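Local coordinates for protein carbamate kinase (Mycoplasma penetrans, PDB 4AXS) that probably transfers phosphate between ATP and carbamate, as a carbamate kinase of the amino acid kinase fold, at residues P215-I218 against Y223-V226; H68-Q73 against G101-Y106; T133-D138 against G228-D233; N79-A84 against A92-A97. All coordinates share one frame; numbering follows the deposited sequence.

Contact 1: residues P215-I218 against Y223-V226; sequences PTII and YIGV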
# COMPACT_ATOMS: atom_id res chain seq x y z
N PRO A 215 0.39 13.74 -0.48
CA PRO A 215 0.94 15.04 -0.07
C PRO A 215 1.23 15.07 1.44
O PRO A 215 0.31 14.93 2.25
CB PRO A 215 -0.19 16.02 -0.38
CG PRO A 215 -1.05 15.33 -1.38
CD PRO A 215 -0.90 13.86 -1.18
N THR A 216 2.50 15.25 1.80
CA THR A 216 2.89 15.27 3.21
C THR A 216 3.82 16.43 3.53
O THR A 216 4.94 16.50 3.01
CB THR A 216 3.62 13.97 3.59
OG1 THR A 216 2.74 12.86 3.39
CG2 THR A 216 4.07 14.02 5.05
N ILE A 217 3.38 17.33 4.40
CA ILE A 217 4.25 18.42 4.84
C ILE A 217 5.02 18.08 6.12
O ILE A 217 4.72 17.10 6.80
CB ILE A 217 3.49 19.76 5.01
CG1 ILE A 217 2.66 19.76 6.29
CG2 ILE A 217 2.64 20.06 3.77
CD1 ILE A 217 1.95 21.09 6.54
N ILE A 218 6.03 18.88 6.42
CA ILE A 218 6.80 18.71 7.65
C ILE A 218 6.65 19.94 8.53
O ILE A 218 6.99 21.06 8.13
CB ILE A 218 8.28 18.45 7.39
CG1 ILE A 218 8.46 17.09 6.73
CG2 ILE A 218 9.07 18.48 8.68
CD1 ILE A 218 9.92 16.68 6.58
N TYR A 223 5.58 14.90 10.61
CA TYR A 223 4.90 14.72 9.33
C TYR A 223 3.40 14.96 9.49
O TYR A 223 2.85 14.79 10.57
CB TYR A 223 5.14 13.32 8.76
CG TYR A 223 6.56 13.06 8.28
CD1 TYR A 223 7.16 13.90 7.35
CD2 TYR A 223 7.28 11.97 8.74
CE1 TYR A 223 8.45 13.67 6.89
CE2 TYR A 223 8.58 11.73 8.29
CZ TYR A 223 9.16 12.59 7.36
OH TYR A 223 10.44 12.38 6.89
N ILE A 224 2.75 15.38 8.41
CA ILE A 224 1.32 15.65 8.40
C ILE A 224 0.80 15.52 6.98
O ILE A 224 0.98 16.42 6.16
CB ILE A 224 0.99 17.08 8.87
CG1 ILE A 224 1.72 17.41 10.18
CG2 ILE A 224 -0.52 17.26 8.98
CD1 ILE A 224 1.71 18.88 10.55
N GLY A 225 0.19 14.38 6.68
CA GLY A 225 -0.48 14.21 5.41
C GLY A 225 -1.49 15.32 5.24
O GLY A 225 -2.21 15.64 6.18
N VAL A 226 -1.53 15.95 4.07
CA VAL A 226 -2.55 16.94 3.77
C VAL A 226 -3.34 16.59 2.52
O VAL A 226 -2.98 15.65 1.79
CB VAL A 226 -1.97 18.34 3.62
CG1 VAL A 226 -1.08 18.66 4.81
CG2 VAL A 226 -1.19 18.45 2.29
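Ile218 lies alongside the Tyr223 ring, its CD1 3.4 Å from Tyr223 CE1 and its CG1 against the same CD1-CE1 bond. The two side chains run the same way; in both, the first side-chain bond stands anti to the carbonyl carbon (chi1 -68° for Ile218, -70° for Tyr223). Thr216 CG2 reaches that ring as well, 3.9 Å from Tyr223 CD1, so Thr216, Ile218 and Tyr223 form one face of a beta hairpin whose strand axes approach to 4.6 Å in antiparallel sense. Ile217 and Ile224 take the other face, where Ile217 CG1 crosses to Ile224 CB at 4.1 Å. The backbone evidence agrees: Ile217 and Ile224 are the hydrogen-bonded pair, with Ile217 N donating to Ile224 O at 3.1 Å and a weak bond returning from Ile224 N to Ile217 O. Straighter is the bond from Val226 N to Pro215 O, 2.8 Å long with an angle of 166° at the hydrogen, and beside it Pro215 CB packs on Val226 CG2 at 3.7 Å. Thr216 OG1 turns to Gln134 NE2 and Ile214 O. Strand 214-218 is flanked by 134-137, through Thr216 backbone bonds to Thr135 and Val137, and by 223-225 at the sheet's border within this chain, where Tyr223 N bonds Asn117 OD1 of the second subunit and Tyr223 also touches Ile136.

Contact 2: residues H68-Q73 against G101-Y106; sequences HGNGPQ and GMSQGY. With SO4 (sulfate ion), chain B.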
# COMPACT_ATOMS: atom_id res chain seq x y z
N HIS A 68 2.84 5.02 -11.21
CA HIS A 68 1.52 5.12 -11.82
C HIS A 68 0.72 6.28 -11.25
O HIS A 68 0.94 6.70 -10.12
CB HIS A 68 0.72 3.83 -11.59
CG HIS A 68 0.34 3.59 -10.16
ND1 HIS A 68 -0.79 4.14 -9.59
CD2 HIS A 68 0.95 2.87 -9.19
CE1 HIS A 68 -0.85 3.78 -8.32
NE2 HIS A 68 0.18 3.01 -8.06
N GLY A 69 -0.22 6.79 -12.05
CA GLY A 69 -1.10 7.85 -11.60
C GLY A 69 -2.35 7.25 -11.01
O GLY A 69 -2.47 6.02 -10.93
N ASN A 70 -3.28 8.10 -10.60
CA ASN A 70 -4.48 7.63 -9.91
C ASN A 70 -5.68 8.56 -10.00
O ASN A 70 -6.59 8.47 -9.18
CB ASN A 70 -4.15 7.36 -8.45
CG ASN A 70 -4.10 8.63 -7.63
OD1 ASN A 70 -3.84 9.72 -8.15
ND2 ASN A 70 -4.34 8.49 -6.32
N GLY A 71 -5.69 9.45 -10.99
CA GLY A 71 -6.77 10.40 -11.15
C GLY A 71 -8.13 9.73 -11.04
O GLY A 71 -8.92 10.05 -10.15
N PRO A 72 -8.42 8.80 -11.95
CA PRO A 72 -9.74 8.16 -11.92
C PRO A 72 -9.96 7.29 -10.66
O PRO A 72 -11.04 7.31 -10.07
CB PRO A 72 -9.74 7.29 -13.19
CG PRO A 72 -8.65 7.83 -14.05
CD PRO A 72 -7.62 8.37 -13.11
N GLN A 73 -8.95 6.53 -10.25
CA GLN A 73 -9.16 5.55 -9.19
C GLN A 73 -9.42 6.22 -7.87
O GLN A 73 -10.26 5.76 -7.10
CB GLN A 73 -7.97 4.58 -9.08
CG GLN A 73 -7.70 3.78 -10.35
CD GLN A 73 -7.27 4.66 -11.54
OE1 GLN A 73 -6.79 5.78 -11.37
NE2 GLN A 73 -7.45 4.13 -12.75
N GLY A 101 -4.66 6.92 -0.15
CA GLY A 101 -4.05 5.79 0.51
C GLY A 101 -4.68 4.52 -0.02
O GLY A 101 -3.99 3.55 -0.36
N MET A 102 -6.01 4.53 -0.10
CA MET A 102 -6.77 3.41 -0.63
C MET A 102 -6.51 3.23 -2.12
O MET A 102 -6.50 2.11 -2.63
CB MET A 102 -8.26 3.64 -0.39
CG MET A 102 -8.62 3.94 1.05
SD MET A 102 -10.38 4.28 1.19
CE MET A 102 -10.53 4.69 2.94
N SER A 103 -6.30 4.34 -2.82
CA SER A 103 -6.07 4.23 -4.26
C SER A 103 -4.76 3.51 -4.54
O SER A 103 -4.70 2.70 -5.46
CB SER A 103 -6.09 5.60 -4.94
OG SER A 103 -4.93 6.35 -4.62
N GLN A 104 -3.74 3.77 -3.72
CA GLN A 104 -2.43 3.12 -3.88
C GLN A 104 -2.49 1.62 -3.65
O GLN A 104 -1.92 0.84 -4.41
CB GLN A 104 -1.39 3.74 -2.95
CG GLN A 104 -0.86 5.08 -3.41
CD GLN A 104 0.26 5.61 -2.54
OE1 GLN A 104 1.27 4.96 -2.34
NE2 GLN A 104 0.08 6.82 -2.05
N GLY A 105 -3.19 1.20 -2.59
CA GLY A 105 -3.28 -0.20 -2.27
C GLY A 105 -4.23 -0.92 -3.19
O GLY A 105 -4.12 -2.13 -3.44
N TYR A 106 -5.19 -0.17 -3.72
CA TYR A 106 -6.09 -0.73 -4.71
C TYR A 106 -5.29 -0.99 -5.98
O TYR A 106 -5.27 -2.10 -6.51
CB TYR A 106 -7.28 0.20 -4.93
CG TYR A 106 -8.08 -0.05 -6.19
CD1 TYR A 106 -8.51 -1.34 -6.52
CD2 TYR A 106 -8.43 1.01 -7.05
CE1 TYR A 106 -9.25 -1.57 -7.67
CE2 TYR A 106 -9.16 0.78 -8.19
CZ TYR A 106 -9.57 -0.51 -8.50
OH TYR A 106 -10.31 -0.75 -9.64
S SO4 B . -3.06 10.77 -14.01
O1 SO4 B . -3.40 11.38 -12.72
O2 SO4 B . -2.98 9.33 -13.78
O3 SO4 B . -4.07 11.02 -15.04
O4 SO4 B . -1.79 11.32 -14.53
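Asn70 and Ser103 join the glycine-flanked turn at the start of helix 71-83 to helix 96-121, within the alpha/beta fold of the amino acid kinase family. The polar link is one hydrogen bond: Asn70 ND2 donates to Ser103 OG at 2.8 Å, with 156° at the hydrogen, and the oxygen lies in the plane of the amide. Asn70 holds the N-cap position but its side chain makes no capping bond; with CG between the backbone N and the carbonyl carbon (chi1 78°), the amide crosses to the second helix instead. Ser103 OG is gripped twice, since it also bonds Gly100 O one turn earlier. Apolar contact comes from Gln73, whose CG rests 4.0 Å from Tyr106 CE2, the two side chains crossing nearly at right angles. Gln73 then bends at chi2 and sends NE2 to Gly33 O. Anion contact occurs at the turn, where a sulfate, probably from the crystallisation liquor, takes a weak, long bond from Gly71 N to its O1 (3.5 Å), with Gly33 N and Lys232 NZ as further donors; this is consistent with a phosphate-accepting loop. Within the turn, His68 ND1 donates to Gly69 O at 2.9 Å, the oxygen lying close to the imidazole plane.

Contact 3: residues T133-D138 against G228-D233; sequences TQTIVD and GVIDKD. With SO4 (sulfate ion), chain B.
No ring or amide lies between Thr135 and Ile230, which meet tip to tip; the flat groups nearby are carboxylates at the start of helix 232-242. Lys232 NZ comes to Asp233 OD1 at 2.9 Å from above the carboxylate plane, 37° out of it, forming a salt bridge. Asp231, at the N-cap position, accepts a weak bond from Asp233 N at 2.8 Å through OD1, which Phe234 N also reaches. Across the contact everything is apolar and falls on one methyl. Ile230 CD1 sits 3.3 Å from Thr135 CB and 3.4 Å from Thr135 CG2; CD1 also lies 3.9 Å from Val137 CG1, the Ile230 and Val137 side chains running in opposite directions. An extended chi2 of 166° carries that methyl out to the strand. Alternation along strand 134-137 brings Thr135 and Val137 to this side, whereas Gln134 and Ile136 point away. The hydroxyl of Thr135 bonds Gly212 O, and its atoms nearest to Ile230 are carbons, CB and CG2. Pro187 of the adjoining strand touches both Thr135 and Ile230. Lys232, bent at chi2 and chi4, also sends NZ to O4 of the sulfate at 3.2 Å. The chemistry is thus split: Ile230 packs the residues leading into helix 232-242 against strand 134-137 by carbon contacts alone, while two residues later the lysine nitrogen is shared between the Asp233 carboxylate and the sulfate.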
# COMPACT_ATOMS: atom_id res chain seq x y z
N THR A 133 3.38 5.23 -0.66
CA THR A 133 4.22 6.43 -0.84
C THR A 133 3.68 7.74 -0.26
O THR A 133 2.60 8.21 -0.63
CB THR A 133 4.56 6.65 -2.34
OG1 THR A 133 5.19 5.48 -2.87
CG2 THR A 133 5.49 7.88 -2.52
N GLN A 134 4.45 8.35 0.63
CA GLN A 134 4.16 9.70 1.09
C GLN A 134 5.18 10.68 0.50
O GLN A 134 6.40 10.50 0.64
CB GLN A 134 4.12 9.79 2.62
CG GLN A 134 2.74 9.49 3.21
CD GLN A 134 2.68 9.62 4.74
OE1 GLN A 134 2.98 8.68 5.47
NE2 GLN A 134 2.28 10.79 5.22
N THR A 135 4.67 11.68 -0.21
CA THR A 135 5.52 12.63 -0.88
C THR A 135 5.63 13.90 -0.07
O THR A 135 4.63 14.53 0.27
CB THR A 135 5.02 12.97 -2.30
OG1 THR A 135 5.14 11.81 -3.14
CG2 THR A 135 5.85 14.13 -2.92
N ILE A 136 6.87 14.26 0.24
CA ILE A 136 7.19 15.48 0.95
C ILE A 136 7.03 16.69 0.04
O ILE A 136 7.58 16.75 -1.07
CB ILE A 136 8.62 15.45 1.49
CG1 ILE A 136 8.92 14.10 2.14
CG2 ILE A 136 8.83 16.58 2.48
CD1 ILE A 136 8.21 13.87 3.45
N VAL A 137 6.24 17.65 0.50
CA VAL A 137 6.16 18.93 -0.16
C VAL A 137 6.39 19.99 0.91
O VAL A 137 6.18 19.73 2.11
CB VAL A 137 4.80 19.15 -0.84
CG1 VAL A 137 4.59 18.09 -1.90
CG2 VAL A 137 3.69 19.11 0.19
N ASP A 138 6.85 21.15 0.48
CA ASP A 138 7.01 22.30 1.34
C ASP A 138 5.63 22.92 1.56
O ASP A 138 4.81 22.98 0.63
CB ASP A 138 7.99 23.29 0.68
CG ASP A 138 7.72 24.73 1.05
OD1 ASP A 138 8.25 25.20 2.08
OD2 ASP A 138 6.99 25.40 0.28
N GLY A 228 -5.01 17.17 -1.22
CA GLY A 228 -4.46 17.70 -2.45
C GLY A 228 -3.80 16.58 -3.21
O GLY A 228 -3.80 15.42 -2.77
N VAL A 229 -3.24 16.92 -4.36
CA VAL A 229 -2.60 15.93 -5.20
C VAL A 229 -1.19 16.35 -5.59
O VAL A 229 -0.77 17.49 -5.38
CB VAL A 229 -3.38 15.70 -6.50
CG1 VAL A 229 -4.81 15.29 -6.19
CG2 VAL A 229 -3.34 16.94 -7.36
N ILE A 230 -0.47 15.41 -6.16
CA ILE A 230 0.86 15.66 -6.65
C ILE A 230 0.86 15.02 -8.00
O ILE A 230 0.40 13.89 -8.15
CB ILE A 230 1.89 14.99 -5.74
CG1 ILE A 230 1.91 15.73 -4.40
CG2 ILE A 230 3.24 14.96 -6.42
CD1 ILE A 230 2.61 15.01 -3.32
N ASP A 231 1.32 15.77 -8.99
CA ASP A 231 1.37 15.29 -10.36
C ASP A 231 2.33 14.10 -10.42
O ASP A 231 3.51 14.22 -10.07
CB ASP A 231 1.83 16.43 -11.27
CG ASP A 231 1.95 16.00 -12.71
OD1 ASP A 231 2.92 15.28 -13.04
OD2 ASP A 231 1.07 16.38 -13.51
N LYS A 232 1.81 12.95 -10.84
CA LYS A 232 2.59 11.72 -10.86
C LYS A 232 3.84 11.82 -11.74
O LYS A 232 4.86 11.19 -11.44
CB LYS A 232 1.71 10.53 -11.26
CG LYS A 232 1.20 10.53 -12.71
CD LYS A 232 2.15 9.77 -13.62
CE LYS A 232 1.43 9.26 -14.86
NZ LYS A 232 1.01 10.36 -15.78
N ASP A 233 3.77 12.59 -12.82
CA ASP A 233 4.95 12.76 -13.67
C ASP A 233 6.09 13.50 -12.91
O ASP A 233 7.21 13.02 -12.87
CB ASP A 233 4.59 13.42 -15.02
CG ASP A 233 3.56 12.59 -15.82
OD1 ASP A 233 3.76 11.36 -16.00
OD2 ASP A 233 2.55 13.17 -16.29
S SO4 B . -3.06 10.77 -14.01
O1 SO4 B . -3.40 11.38 -12.72
O2 SO4 B . -2.98 9.33 -13.78
O3 SO4 B . -4.07 11.02 -15.04
O4 SO4 B . -1.79 11.32 -14.53

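Contact 4: residues N79-A84 against A92-A97; sequences NAFADA and ALVPFA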
# COMPACT_ATOMS: atom_id res chain seq x y z
N ASN A 79 -15.52 9.69 -4.21
CA ASN A 79 -16.91 9.91 -4.53
C ASN A 79 -17.79 8.99 -3.71
O ASN A 79 -18.50 9.41 -2.82
CB ASN A 79 -17.14 9.58 -5.99
CG ASN A 79 -16.78 10.72 -6.90
OD1 ASN A 79 -16.53 11.81 -6.45
ND2 ASN A 79 -16.78 10.49 -8.17
N ALA A 80 -17.69 7.72 -4.04
CA ALA A 80 -18.27 6.62 -3.32
C ALA A 80 -18.46 6.74 -1.81
O ALA A 80 -19.40 6.20 -1.29
CB ALA A 80 -17.49 5.36 -3.63
N PHE A 81 -17.58 7.42 -1.10
CA PHE A 81 -17.72 7.47 0.34
C PHE A 81 -18.65 8.59 0.61
O PHE A 81 -19.17 8.79 1.69
CB PHE A 81 -16.40 7.78 0.98
CG PHE A 81 -15.67 6.58 1.47
CD1 PHE A 81 -16.10 5.90 2.57
CD2 PHE A 81 -14.54 6.15 0.84
CE1 PHE A 81 -15.40 4.81 3.02
CE2 PHE A 81 -13.86 5.06 1.28
CZ PHE A 81 -14.28 4.39 2.37
N ALA A 82 -18.84 9.35 -0.44
CA ALA A 82 -19.63 10.53 -0.43
C ALA A 82 -20.83 10.11 -1.14
O ALA A 82 -21.93 10.18 -0.65
CB ALA A 82 -18.93 11.57 -1.26
N ASP A 83 -20.57 9.63 -2.33
CA ASP A 83 -21.59 9.47 -3.33
C ASP A 83 -22.90 9.15 -2.76
O ASP A 83 -23.85 9.87 -2.98
CB ASP A 83 -21.23 8.42 -4.33
CG ASP A 83 -21.69 8.80 -5.65
OD1 ASP A 83 -22.50 9.71 -5.69
OD2 ASP A 83 -21.24 8.24 -6.64
N ALA A 84 -22.96 8.05 -2.05
CA ALA A 84 -24.23 7.64 -1.49
C ALA A 84 -24.07 7.17 -0.05
O ALA A 84 -24.97 7.33 0.78
CB ALA A 84 -24.79 6.58 -2.34
N ALA A 92 -18.33 7.06 7.40
CA ALA A 92 -17.35 8.00 7.91
C ALA A 92 -16.88 9.03 6.89
O ALA A 92 -17.17 8.94 5.69
CB ALA A 92 -16.16 7.26 8.51
N LEU A 93 -16.15 10.02 7.39
CA LEU A 93 -15.61 11.08 6.56
C LEU A 93 -14.23 10.67 6.08
O LEU A 93 -13.31 10.52 6.86
CB LEU A 93 -15.55 12.39 7.36
CG LEU A 93 -16.93 12.87 7.85
CD1 LEU A 93 -16.90 13.40 9.28
CD2 LEU A 93 -17.52 13.91 6.88
N VAL A 94 -14.12 10.47 4.77
CA VAL A 94 -12.87 10.07 4.14
C VAL A 94 -12.25 11.21 3.35
O VAL A 94 -12.55 11.37 2.17
CB VAL A 94 -13.10 8.90 3.16
CG1 VAL A 94 -11.78 8.50 2.51
CG2 VAL A 94 -13.75 7.73 3.88
N PRO A 95 -11.38 11.99 4.01
CA PRO A 95 -10.63 13.02 3.29
C PRO A 95 -9.91 12.45 2.08
O PRO A 95 -9.79 11.22 1.93
CB PRO A 95 -9.61 13.49 4.32
CG PRO A 95 -10.26 13.21 5.63
CD PRO A 95 -11.00 11.93 5.43
N PHE A 96 -9.43 13.34 1.23
CA PHE A 96 -8.81 12.93 -0.02
C PHE A 96 -7.51 12.18 0.21
O PHE A 96 -7.23 11.20 -0.49
CB PHE A 96 -8.61 14.13 -0.94
CG PHE A 96 -8.60 13.77 -2.39
CD1 PHE A 96 -9.78 13.48 -3.05
CD2 PHE A 96 -7.41 13.70 -3.09
CE1 PHE A 96 -9.79 13.14 -4.39
CE2 PHE A 96 -7.41 13.36 -4.44
CZ PHE A 96 -8.61 13.08 -5.08
N ALA A 97 -6.71 12.61 1.19
CA ALA A 97 -5.48 11.88 1.53
C ALA A 97 -5.77 10.40 1.73
O ALA A 97 -5.12 9.55 1.13
CB ALA A 97 -4.82 12.44 2.76
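Phe81 and Val94 account for nearly all of the 138 Å² buried between the segments, and their side chains cross at about a right angle. Val94 sets CG2 over one face of the Phe81 ring, above its centre and 12° off the ring normal, a CH-pi arrangement; the modelled spacing is tighter than a C-H can sit, so its exact height is doubtful. The other carbons of Val94 stay nearer the attached side of the ring: CB is 3.9 Å from Phe81 CG, and CG1 is 4.0 Å from Phe81 CD2. With CG1 anti to the backbone N of Val94 (chi1 180°), CG2 falls beside that nitrogen and is the branch that reaches the ring centre. The nearest CA pair, Phe81 CA and Val94 CA, is 6.7 Å apart, and no hydrogen bond crosses. The arrangement belongs to a helix-loop-helix connection: the chain after helix 71-83 runs through a linker back to 92-94, and Pro95 stands at the N-cap position of helix 96-121. Met102, two turns into that helix, packs on both Phe81 and Val94. Phe96 turns to Phe78 of the first helix in an edge-to-face pair. Ala92 has the third share of the buried surface, and it comes through the backbone: its O lies 4.5 Å from Phe81 O, two acceptors that do not bond, whereas its CB stays farther from 79-84. On the second subunit, Asn39 packs against Ala92 and Thr91 against Asp83.

Overall arrangement
Contacts 2 and 3 have their centres about 10 Å from the centre of the chain, and both meet the sulfate; their touching residues are largely buried. The centres of contacts 1 and 4 lie farther from it, about 19 and 23 Å, although contact 4 is itself buried. Contacts 2 and 4 both involve helices 71-83 and 96-121, contact 4 through the linker just ahead of the second: one uses a side-chain hydrogen bond, the other a methyl over a ring. Contacts 1 and 3 share a sheet, joined by a probable hydrogen bond from Thr216 N to Thr135 O (2.7 Å). Backbone bonding dominates contact 1, and methyl packing contact 3. Gln104 OE1 to Thr133 N, probably hydrogen-bonded, links contacts 2 and 3.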